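Long-range contacts in peptidyl-prolyl cis-trans isomerase FKBP13, chloroplastic (Arabidopsis thaliana, PDB 1U79), which catalyses the cis-trans isomerization of proline peptide bonds in the chloroplast thylakoid lumen and regulates accumulation of the Rieske protein: residues Gln31-Glu42 with Val118-Ala129; Cys5-Leu14 with Thr90-Ala98. All coordinates share one frame; numbering follows the deposited sequence.

Both contacts reach the same curved antiparallel sheet of the FKBP domain. Their centres lie about 14 Å apart. Strand 119-128 of contact 1 is the direct neighbour of strand 88-93 of contact 2. Two probable hydrogen bonds join them: L91 N to F121 O and I93 N to L119 O, each 2.8 Å. Packing adds to this, with I123 CD1 3.4 Å from L91 CD1. W70 meets Y37 and F121 of contact 1 and I93 of contact 2. As in other FKBPs, this tryptophan probably forms the floor of the proline pocket. Contact 2 also carries C5 of the C5-C17 disulfide, at the N-terminal end of the modelled chain.

Contact 1: residues Gln31-Glu42 with Val118-Ala129; sequences QLIKAHYVGKLE and VLLFDIEYIGKA
V38 and D122 form one hydrogen-bonded pair of a long antiparallel ladder. V38 N lies 3.2 Å from D122 O, and D122 N lies 3.0 Å from V38 O. H36-E124 and K40-L120 are paired in the same two-bond way. Between K34 and A35 the register slips by one residue, a beta bulge. There I126 N still reaches K34 O at 3.1 Å, but the bond is bent to 137° at the hydrogen.

On the face that also carries A35 and I123, Y37 and F121 pack together. The two side chains lie side by side, pointing the same way, with Y37 CD2 4.0 Å from F121 CD2. Y37 CG stands between its backbone N and carbonyl carbon (chi1 68°), and the ring then runs beside that of F121. G39 has no side chain, and F121 CD2 comes within 3.5 Å of G39 CA. Farther along, Y125 crosses I33 at about a right angle, with CE2 3.7 Å from I33 CB.

Two waters bridge the ends. One lies 2.7 Å from both Q31 OE1 and Y125 OH. The other links E42 N and V118 O.

Outside the two strands, Y37 OH bonds to D48, and W70 meets both Y37 and F121 edge-to-face. The ladder holds Y37 and F121 on neighbouring strands, where, as in related FKBPs, they probably line the proline-binding pocket.

Contact 2: residues Cys5-Leu14 with Thr90-Ala98; sequences CEFSVSPSGL and TLRIPPELA
This contact is mainly apolar, with F7 and L14 resting on strand 88-93 and the turn after it. It joins the N-terminal segment C5-L14 to the body of the FKBP domain.

The F7 ring has neighbours over both faces, each offset toward the rim. R92 CB sits over one face in a CH-pi contact, 4.2 Å from the ring centroid and 20° off the ring normal. C5 SG, from the same segment as F7 and disulfide-bonded to C17, lies over the opposite face. T90 also meets the ring, with CG2 3.8 Å from F7 CE2. The R92 chain runs extended from CG to NE and crosses F7 at about a right angle.

The second patch centres on L14. Its chi1 of -175° places CG opposite the backbone N, and CD1 then reaches I93 CG1 at 3.5 Å. L97 CD1 touches L14 CB at 3.8 Å. The P94 ring lies against the peptide between G13 and L14, with CG 3.5 Å from G13 O.

A type I turn from S10 to G13 shapes this end. L14 O accepts two bonds, from S10 N at 3.1 Å and from S10 OG at 2.7 Å. The hydroxyl bond lies in the carbonyl plane, on a lone pair.

Strand 15-18 lies between strands 8-9 and 88-93 and pairs with both. F7 also touches L120 of strand 119-128. T90 OG1 bonds to D122 of that strand. L14 and L97 both pack on Q72 of helix 68-75.

Contact 1: residues Gln31-Glu42 with Val118-Ala129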
loop_
_atom_site.group_PDB
_atom_site.type_symbol
_atom_site.label_atom_id
_atom_site.label_comp_id
_atom_site.label_asym_id
_atom_site.label_seq_id
_atom_site.Cartn_x
_atom_site.Cartn_y
_atom_site.Cartn_z
ATOM N N GLN A 31 0.644 6.476 14.449
ATOM C CA GLN A 31 2.089 6.431 14.642
ATOM C C GLN A 31 2.863 6.784 13.375
ATOM O O GLN A 31 2.429 6.482 12.261
ATOM C CB GLN A 31 2.505 5.037 15.120
ATOM C CG GLN A 31 3.987 4.870 15.425
ATOM C CD GLN A 31 4.262 3.665 16.327
ATOM O OE1 GLN A 31 3.957 2.525 15.973
ATOM N NE2 GLN A 31 4.834 3.921 17.501
ATOM N N LEU A 32 4.001 7.443 13.557
ATOM C CA LEU A 32 4.854 7.806 12.429
ATOM C C LEU A 32 5.651 6.548 12.139
ATOM O O LEU A 32 6.387 6.067 13.007
ATOM C CB LEU A 32 5.821 8.938 12.802
ATOM C CG LEU A 32 6.555 9.575 11.612
ATOM C CD1 LEU A 32 5.556 10.349 10.774
ATOM C CD2 LEU A 32 7.663 10.511 12.098
ATOM N N ILE A 33 5.521 6.010 10.931
ATOM C CA ILE A 33 6.242 4.789 10.582
ATOM C C ILE A 33 7.069 4.937 9.319
ATOM O O ILE A 33 6.938 5.925 8.592
ATOM C CB ILE A 33 5.274 3.610 10.366
ATOM C CG1 ILE A 33 4.397 3.870 9.142
ATOM C CG2 ILE A 33 4.413 3.417 11.615
ATOM C CD1 ILE A 33 3.510 2.688 8.746
ATOM N N LYS A 34 7.903 3.935 9.065
ATOM C CA LYS A 34 8.768 3.899 7.887
ATOM C C LYS A 34 8.432 2.672 7.059
ATOM O O LYS A 34 8.252 1.581 7.610
ATOM C CB LYS A 34 10.241 3.767 8.272
ATOM C CG LYS A 34 10.862 4.919 9.019
ATOM C CD LYS A 34 12.340 4.613 9.234
ATOM C CE LYS A 34 13.064 5.739 9.947
ATOM N NZ LYS A 34 14.516 5.432 10.101
ATOM N N ALA A 35 8.378 2.840 5.742
ATOM C CA ALA A 35 8.100 1.714 4.873
ATOM C C ALA A 35 8.783 1.839 3.528
ATOM O O ALA A 35 8.803 2.913 2.926
ATOM C CB ALA A 35 6.598 1.561 4.659
ATOM N N HIS A 36 9.372 0.738 3.076
ATOM C CA HIS A 36 9.973 0.704 1.751
ATOM C C HIS A 36 8.857 0.102 0.912
ATOM O O HIS A 36 8.005 -0.616 1.443
ATOM C CB HIS A 36 11.218 -0.178 1.738
ATOM C CG HIS A 36 12.485 0.588 1.943
ATOM N ND1 HIS A 36 12.925 1.540 1.046
ATOM C CD2 HIS A 36 13.387 0.574 2.952
ATOM C CE1 HIS A 36 14.044 2.079 1.499
ATOM N NE2 HIS A 36 14.344 1.510 2.652
ATOM N N TYR A 37 8.831 0.394 -0.381
ATOM C CA TYR A 37 7.770 -0.131 -1.222
ATOM C C TYR A 37 8.053 -0.037 -2.709
ATOM O O TYR A 37 8.888 0.745 -3.154
ATOM C CB TYR A 37 6.452 0.624 -0.950
ATOM C CG TYR A 37 6.478 2.071 -1.412
ATOM C CD1 TYR A 37 7.036 3.072 -0.615
ATOM C CD2 TYR A 37 6.005 2.425 -2.679
ATOM C CE1 TYR A 37 7.127 4.391 -1.073
ATOM C CE2 TYR A 37 6.093 3.740 -3.149
ATOM C CZ TYR A 37 6.655 4.712 -2.344
ATOM O OH TYR A 37 6.761 6.000 -2.812
ATOM N N VAL A 38 7.322 -0.849 -3.460
ATOM C CA VAL A 38 7.377 -0.871 -4.914
ATOM C C VAL A 38 5.926 -0.952 -5.350
ATOM O O VAL A 38 5.200 -1.875 -4.967
ATOM C CB VAL A 38 8.119 -2.097 -5.485
ATOM C CG1 VAL A 38 7.962 -2.116 -7.012
ATOM C CG2 VAL A 38 9.605 -2.046 -5.122
ATOM N N GLY A 39 5.498 0.032 -6.130
ATOM C CA GLY A 39 4.130 0.052 -6.608
ATOM C C GLY A 39 4.121 -0.207 -8.099
ATOM O O GLY A 39 4.852 0.449 -8.858
ATOM N N LYS A 40 3.298 -1.158 -8.521
ATOM C CA LYS A 40 3.194 -1.520 -9.930
ATOM C C LYS A 40 1.748 -1.605 -10.382
ATOM O O LYS A 40 0.833 -1.843 -9.576
ATOM C CB LYS A 40 3.807 -2.893 -10.194
ATOM C CG LYS A 40 5.197 -3.146 -9.660
ATOM C CD LYS A 40 5.527 -4.623 -9.907
ATOM C CE LYS A 40 6.930 -4.993 -9.463
ATOM N NZ LYS A 40 7.128 -6.472 -9.566
ATOM N N LEU A 41 1.550 -1.439 -11.684
ATOM C CA LEU A 41 0.225 -1.551 -12.267
ATOM C C LEU A 41 0.092 -3.042 -12.570
ATOM O O LEU A 41 1.062 -3.787 -12.444
ATOM C CB LEU A 41 0.137 -0.732 -13.560
ATOM C CG LEU A 41 0.323 0.782 -13.418
ATOM C CD1 LEU A 41 0.262 1.457 -14.806
ATOM C CD2 LEU A 41 -0.769 1.337 -12.503
ATOM N N GLU A 42 -1.091 -3.477 -12.984
ATOM C CA GLU A 42 -1.317 -4.889 -13.275
ATOM C C GLU A 42 -0.613 -5.445 -14.506
ATOM O O GLU A 42 -0.767 -6.623 -14.831
ATOM C CB GLU A 42 -2.816 -5.161 -13.382
ATOM C CG GLU A 42 -3.513 -5.302 -12.047
ATOM C CD GLU A 42 -3.139 -6.588 -11.326
ATOM O OE1 GLU A 42 -2.582 -7.503 -11.975
ATOM O OE2 GLU A 42 -3.416 -6.688 -10.111
ATOM N N VAL A 118 -6.113 -0.667 -10.699
ATOM C CA VAL A 118 -5.958 -1.516 -9.526
ATOM C C VAL A 118 -4.453 -1.386 -9.296
ATOM O O VAL A 118 -3.670 -1.461 -10.247
ATOM C CB VAL A 118 -6.271 -2.989 -9.835
ATOM C CG1 VAL A 118 -5.824 -3.864 -8.663
ATOM C CG2 VAL A 118 -7.760 -3.157 -10.102
ATOM N N LEU A 119 -4.037 -1.165 -8.058
ATOM C CA LEU A 119 -2.615 -1.013 -7.792
ATOM C C LEU A 119 -2.042 -2.178 -7.002
ATOM O O LEU A 119 -2.695 -2.731 -6.121
ATOM C CB LEU A 119 -2.371 0.278 -7.012
ATOM C CG LEU A 119 -2.985 1.551 -7.591
ATOM C CD1 LEU A 119 -2.576 2.741 -6.725
ATOM C CD2 LEU A 119 -2.508 1.750 -9.034
ATOM N N LEU A 120 -0.818 -2.560 -7.316
ATOM C CA LEU A 120 -0.174 -3.631 -6.576
ATOM C C LEU A 120 1.014 -3.023 -5.856
ATOM O O LEU A 120 1.804 -2.301 -6.468
ATOM C CB LEU A 120 0.314 -4.737 -7.519
ATOM C CG LEU A 120 -0.724 -5.697 -8.113
ATOM C CD1 LEU A 120 -0.035 -6.630 -9.109
ATOM C CD2 LEU A 120 -1.388 -6.508 -7.013
ATOM N N PHE A 121 1.124 -3.270 -4.557
ATOM C CA PHE A 121 2.274 -2.774 -3.812
ATOM C C PHE A 121 2.920 -3.909 -3.044
ATOM O O PHE A 121 2.237 -4.827 -2.572
ATOM C CB PHE A 121 1.897 -1.707 -2.778
ATOM C CG PHE A 121 1.552 -0.360 -3.355
ATOM C CD1 PHE A 121 0.238 -0.048 -3.699
ATOM C CD2 PHE A 121 2.537 0.617 -3.501
ATOM C CE1 PHE A 121 -0.097 1.220 -4.173
ATOM C CE2 PHE A 121 2.213 1.889 -3.978
ATOM C CZ PHE A 121 0.894 2.191 -4.313
ATOM N N ASP A 122 4.241 -3.854 -2.956
ATOM C CA ASP A 122 4.993 -4.799 -2.151
ATOM C C ASP A 122 5.399 -3.840 -1.047
ATOM O O ASP A 122 6.110 -2.864 -1.296
ATOM C CB ASP A 122 6.215 -5.326 -2.900
ATOM C CG ASP A 122 6.050 -6.773 -3.322
ATOM O OD1 ASP A 122 4.892 -7.217 -3.486
ATOM O OD2 ASP A 122 7.073 -7.467 -3.502
ATOM N N ILE A 123 4.897 -4.073 0.160
ATOM C CA ILE A 123 5.206 -3.187 1.268
ATOM C C ILE A 123 6.091 -3.832 2.322
ATOM O O ILE A 123 5.838 -4.955 2.771
ATOM C CB ILE A 123 3.908 -2.684 1.946
ATOM C CG1 ILE A 123 3.037 -1.965 0.908
ATOM C CG2 ILE A 123 4.251 -1.750 3.109
ATOM C CD1 ILE A 123 1.853 -1.234 1.479
ATOM N N GLU A 124 7.136 -3.107 2.701
ATOM C CA GLU A 124 8.048 -3.555 3.731
ATOM C C GLU A 124 7.898 -2.585 4.893
ATOM O O GLU A 124 8.414 -1.466 4.862
ATOM C CB GLU A 124 9.485 -3.582 3.203
ATOM C CG GLU A 124 9.721 -4.771 2.282
ATOM C CD GLU A 124 10.997 -4.674 1.491
ATOM O OE1 GLU A 124 12.080 -4.551 2.096
ATOM O OE2 GLU A 124 10.916 -4.731 0.250
ATOM N N TYR A 125 7.150 -3.024 5.903
ATOM C CA TYR A 125 6.904 -2.226 7.103
ATOM C C TYR A 125 8.116 -2.385 8.010
ATOM O O TYR A 125 8.260 -3.391 8.710
ATOM C CB TYR A 125 5.637 -2.725 7.810
ATOM C CG TYR A 125 5.324 -2.029 9.123
ATOM C CD1 TYR A 125 4.641 -2.701 10.138
ATOM C CD2 TYR A 125 5.726 -0.709 9.359
ATOM C CE1 TYR A 125 4.370 -2.085 11.360
ATOM C CE2 TYR A 125 5.458 -0.080 10.578
ATOM C CZ TYR A 125 4.780 -0.781 11.572
ATOM O OH TYR A 125 4.518 -0.176 12.774
ATOM N N ILE A 126 9.001 -1.396 7.976
ATOM C CA ILE A 126 10.219 -1.413 8.781
ATOM C C ILE A 126 9.914 -1.242 10.263
ATOM O O ILE A 126 10.561 -1.851 11.117
ATOM C CB ILE A 126 11.181 -0.288 8.342
ATOM C CG1 ILE A 126 11.383 -0.355 6.827
ATOM C CG2 ILE A 126 12.537 -0.440 9.053
ATOM C CD1 ILE A 126 11.988 -1.667 6.354
ATOM N N GLY A 127 8.921 -0.414 10.561
ATOM C CA GLY A 127 8.542 -0.168 11.942
ATOM C C GLY A 127 8.326 1.316 12.175
ATOM O O GLY A 127 8.194 2.082 11.219
ATOM N N LYS A 128 8.293 1.733 13.437
ATOM C CA LYS A 128 8.084 3.146 13.740
ATOM C C LYS A 128 9.300 3.968 13.360
ATOM O O LYS A 128 10.417 3.458 13.327
ATOM C CB LYS A 128 7.759 3.346 15.224
ATOM C CG LYS A 128 8.750 2.739 16.185
ATOM C CD LYS A 128 8.260 2.900 17.618
ATOM C CE LYS A 128 9.135 2.138 18.595
ATOM N NZ LYS A 128 8.570 2.182 19.975
ATOM N N ALA A 129 9.069 5.245 13.074
ATOM C CA ALA A 129 10.128 6.169 12.677
ATOM C C ALA A 129 10.898 6.703 13.876
ATOM O O ALA A 129 12.107 6.972 13.735
ATOM C CB ALA A 129 9.531 7.323 11.882
HETATM O O HOH W 1 2.740 1.555 13.719
HETATM O O HOH W 2 -3.152 -1.665 -12.710
#

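Contact 2: residues Cys5-Leu14 with Thr90-Ala98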
loop_
_atom_site.group_PDB
_atom_site.type_symbol
_atom_site.label_atom_id
_atom_site.label_comp_id
_atom_site.label_asym_id
_atom_site.label_seq_id
_atom_site.Cartn_x
_atom_site.Cartn_y
_atom_site.Cartn_z
ATOM N N CYS A 5 1.763 -15.815 -4.603
ATOM C CA CYS A 5 1.017 -15.196 -3.471
ATOM C C CYS A 5 -0.487 -15.245 -3.701
ATOM O O CYS A 5 -1.032 -14.509 -4.530
ATOM C CB CYS A 5 1.491 -13.748 -3.270
ATOM S SG CYS A 5 0.224 -12.453 -3.053
ATOM N N GLU A 6 -1.148 -16.143 -2.977
ATOM C CA GLU A 6 -2.593 -16.282 -3.073
ATOM C C GLU A 6 -3.196 -15.184 -2.216
ATOM O O GLU A 6 -3.016 -15.163 -0.998
ATOM C CB GLU A 6 -3.047 -17.650 -2.553
ATOM C CG GLU A 6 -4.549 -17.733 -2.254
ATOM C CD GLU A 6 -5.413 -17.707 -3.505
ATOM O OE1 GLU A 6 -5.264 -16.772 -4.316
ATOM O OE2 GLU A 6 -6.248 -18.621 -3.672
ATOM N N PHE A 7 -3.906 -14.267 -2.857
ATOM C CA PHE A 7 -4.523 -13.171 -2.134
ATOM C C PHE A 7 -5.718 -13.594 -1.297
ATOM O O PHE A 7 -6.440 -14.540 -1.633
ATOM C CB PHE A 7 -5.006 -12.084 -3.098
ATOM C CG PHE A 7 -3.906 -11.270 -3.710
ATOM C CD1 PHE A 7 -3.628 -11.373 -5.071
ATOM C CD2 PHE A 7 -3.172 -10.373 -2.940
ATOM C CE1 PHE A 7 -2.628 -10.583 -5.662
ATOM C CE2 PHE A 7 -2.177 -9.586 -3.518
ATOM C CZ PHE A 7 -1.909 -9.696 -4.887
ATOM N N SER A 8 -5.898 -12.887 -0.190
ATOM C CA SER A 8 -7.044 -13.073 0.681
ATOM C C SER A 8 -7.782 -11.796 0.299
ATOM O O SER A 8 -7.212 -10.713 0.392
ATOM C CB SER A 8 -6.642 -13.021 2.157
ATOM O OG SER A 8 -7.790 -12.909 2.980
ATOM N N VAL A 9 -9.023 -11.919 -0.153
ATOM C CA VAL A 9 -9.792 -10.752 -0.580
ATOM C C VAL A 9 -10.801 -10.363 0.495
ATOM O O VAL A 9 -11.660 -11.166 0.856
ATOM C CB VAL A 9 -10.534 -11.055 -1.910
ATOM C CG1 VAL A 9 -11.192 -9.787 -2.472
ATOM C CG2 VAL A 9 -9.570 -11.642 -2.902
ATOM N N SER A 10 -10.675 -9.142 1.013
ATOM C CA SER A 10 -11.567 -8.633 2.049
ATOM C C SER A 10 -12.873 -8.156 1.426
ATOM O O SER A 10 -12.977 -8.033 0.207
ATOM C CB SER A 10 -10.906 -7.464 2.789
ATOM O OG SER A 10 -10.915 -6.296 1.989
ATOM N N PRO A 11 -13.891 -7.879 2.260
ATOM C CA PRO A 11 -15.205 -7.410 1.814
ATOM C C PRO A 11 -15.157 -6.214 0.866
ATOM O O PRO A 11 -16.016 -6.068 0.002
ATOM C CB PRO A 11 -15.899 -7.046 3.123
ATOM C CG PRO A 11 -15.363 -8.063 4.075
ATOM C CD PRO A 11 -13.878 -8.074 3.724
ATOM N N SER A 12 -14.151 -5.358 1.036
ATOM C CA SER A 12 -14.028 -4.151 0.216
ATOM C C SER A 12 -13.309 -4.334 -1.112
ATOM O O SER A 12 -13.288 -3.422 -1.936
ATOM C CB SER A 12 -13.300 -3.076 1.009
ATOM O OG SER A 12 -11.934 -3.426 1.157
ATOM N N GLY A 13 -12.715 -5.501 -1.318
ATOM C CA GLY A 13 -11.969 -5.737 -2.538
ATOM C C GLY A 13 -10.472 -5.620 -2.283
ATOM O O GLY A 13 -9.658 -6.151 -3.034
ATOM N N LEU A 14 -10.102 -4.901 -1.230
ATOM C CA LEU A 14 -8.695 -4.753 -0.883
ATOM C C LEU A 14 -8.207 -6.153 -0.533
ATOM O O LEU A 14 -8.755 -6.796 0.370
ATOM C CB LEU A 14 -8.537 -3.824 0.330
ATOM C CG LEU A 14 -7.123 -3.458 0.782
ATOM C CD1 LEU A 14 -6.373 -2.733 -0.340
ATOM C CD2 LEU A 14 -7.209 -2.571 2.020
ATOM N N THR A 90 2.049 -7.949 0.298
ATOM C CA THR A 90 1.700 -7.524 -1.042
ATOM C C THR A 90 0.252 -7.089 -0.930
ATOM O O THR A 90 -0.552 -7.756 -0.271
ATOM C CB THR A 90 1.826 -8.669 -2.062
ATOM O OG1 THR A 90 3.190 -9.093 -2.130
ATOM C CG2 THR A 90 1.398 -8.202 -3.437
ATOM N N LEU A 91 -0.077 -5.958 -1.541
ATOM C CA LEU A 91 -1.439 -5.451 -1.502
ATOM C C LEU A 91 -1.987 -5.237 -2.901
ATOM O O LEU A 91 -1.281 -4.729 -3.780
ATOM C CB LEU A 91 -1.503 -4.102 -0.772
ATOM C CG LEU A 91 -1.285 -3.957 0.734
ATOM C CD1 LEU A 91 -1.329 -2.461 1.065
ATOM C CD2 LEU A 91 -2.374 -4.717 1.521
ATOM N N ARG A 92 -3.244 -5.629 -3.097
ATOM C CA ARG A 92 -3.944 -5.428 -4.363
ATOM C C ARG A 92 -5.039 -4.444 -3.991
ATOM O O ARG A 92 -5.939 -4.770 -3.206
ATOM C CB ARG A 92 -4.557 -6.723 -4.889
ATOM C CG ARG A 92 -5.282 -6.537 -6.218
ATOM C CD ARG A 92 -5.378 -7.853 -7.004
ATOM N NE ARG A 92 -6.049 -7.664 -8.295
ATOM C CZ ARG A 92 -7.366 -7.567 -8.421
ATOM N NH1 ARG A 92 -8.127 -7.653 -7.348
ATOM N NH2 ARG A 92 -7.923 -7.374 -9.602
ATOM N N ILE A 93 -4.965 -3.246 -4.569
ATOM C CA ILE A 93 -5.895 -2.178 -4.223
ATOM C C ILE A 93 -6.827 -1.752 -5.342
ATOM O O ILE A 93 -6.379 -1.256 -6.368
ATOM C CB ILE A 93 -5.105 -0.920 -3.759
ATOM C CG1 ILE A 93 -4.106 -1.313 -2.662
ATOM C CG2 ILE A 93 -6.080 0.161 -3.265
ATOM C CD1 ILE A 93 -3.276 -0.167 -2.125
ATOM N N PRO A 94 -8.144 -1.931 -5.153
ATOM C CA PRO A 94 -9.092 -1.532 -6.197
ATOM C C PRO A 94 -9.001 -0.011 -6.305
ATOM O O PRO A 94 -8.660 0.651 -5.333
ATOM C CB PRO A 94 -10.444 -1.981 -5.640
ATOM C CG PRO A 94 -10.102 -3.076 -4.689
ATOM C CD PRO A 94 -8.837 -2.572 -4.025
ATOM N N PRO A 95 -9.316 0.557 -7.482
ATOM C CA PRO A 95 -9.260 2.007 -7.708
ATOM C C PRO A 95 -10.001 2.833 -6.660
ATOM O O PRO A 95 -9.564 3.922 -6.308
ATOM C CB PRO A 95 -9.883 2.167 -9.091
ATOM C CG PRO A 95 -9.550 0.878 -9.758
ATOM C CD PRO A 95 -9.798 -0.140 -8.686
ATOM N N GLU A 96 -11.131 2.315 -6.185
ATOM C CA GLU A 96 -11.947 2.998 -5.177
ATOM C C GLU A 96 -11.136 3.367 -3.929
ATOM O O GLU A 96 -11.411 4.377 -3.281
ATOM C CB GLU A 96 -13.137 2.105 -4.779
ATOM C CG GLU A 96 -12.719 0.780 -4.137
ATOM C CD GLU A 96 -13.831 -0.264 -4.101
ATOM O OE1 GLU A 96 -14.395 -0.577 -5.170
ATOM O OE2 GLU A 96 -14.131 -0.782 -3.002
ATOM N N LEU A 97 -10.137 2.550 -3.600
ATOM C CA LEU A 97 -9.286 2.784 -2.436
ATOM C C LEU A 97 -7.907 3.324 -2.823
ATOM O O LEU A 97 -6.971 3.313 -2.018
ATOM C CB LEU A 97 -9.126 1.488 -1.640
ATOM C CG LEU A 97 -10.460 0.863 -1.199
ATOM C CD1 LEU A 97 -10.208 -0.465 -0.495
ATOM C CD2 LEU A 97 -11.198 1.826 -0.280
ATOM N N ALA A 98 -7.774 3.784 -4.064
ATOM C CA ALA A 98 -6.501 4.332 -4.513
ATOM C C ALA A 98 -6.747 5.705 -5.138
ATOM O O ALA A 98 -7.103 6.637 -4.429
ATOM C CB ALA A 98 -5.826 3.379 -5.511
#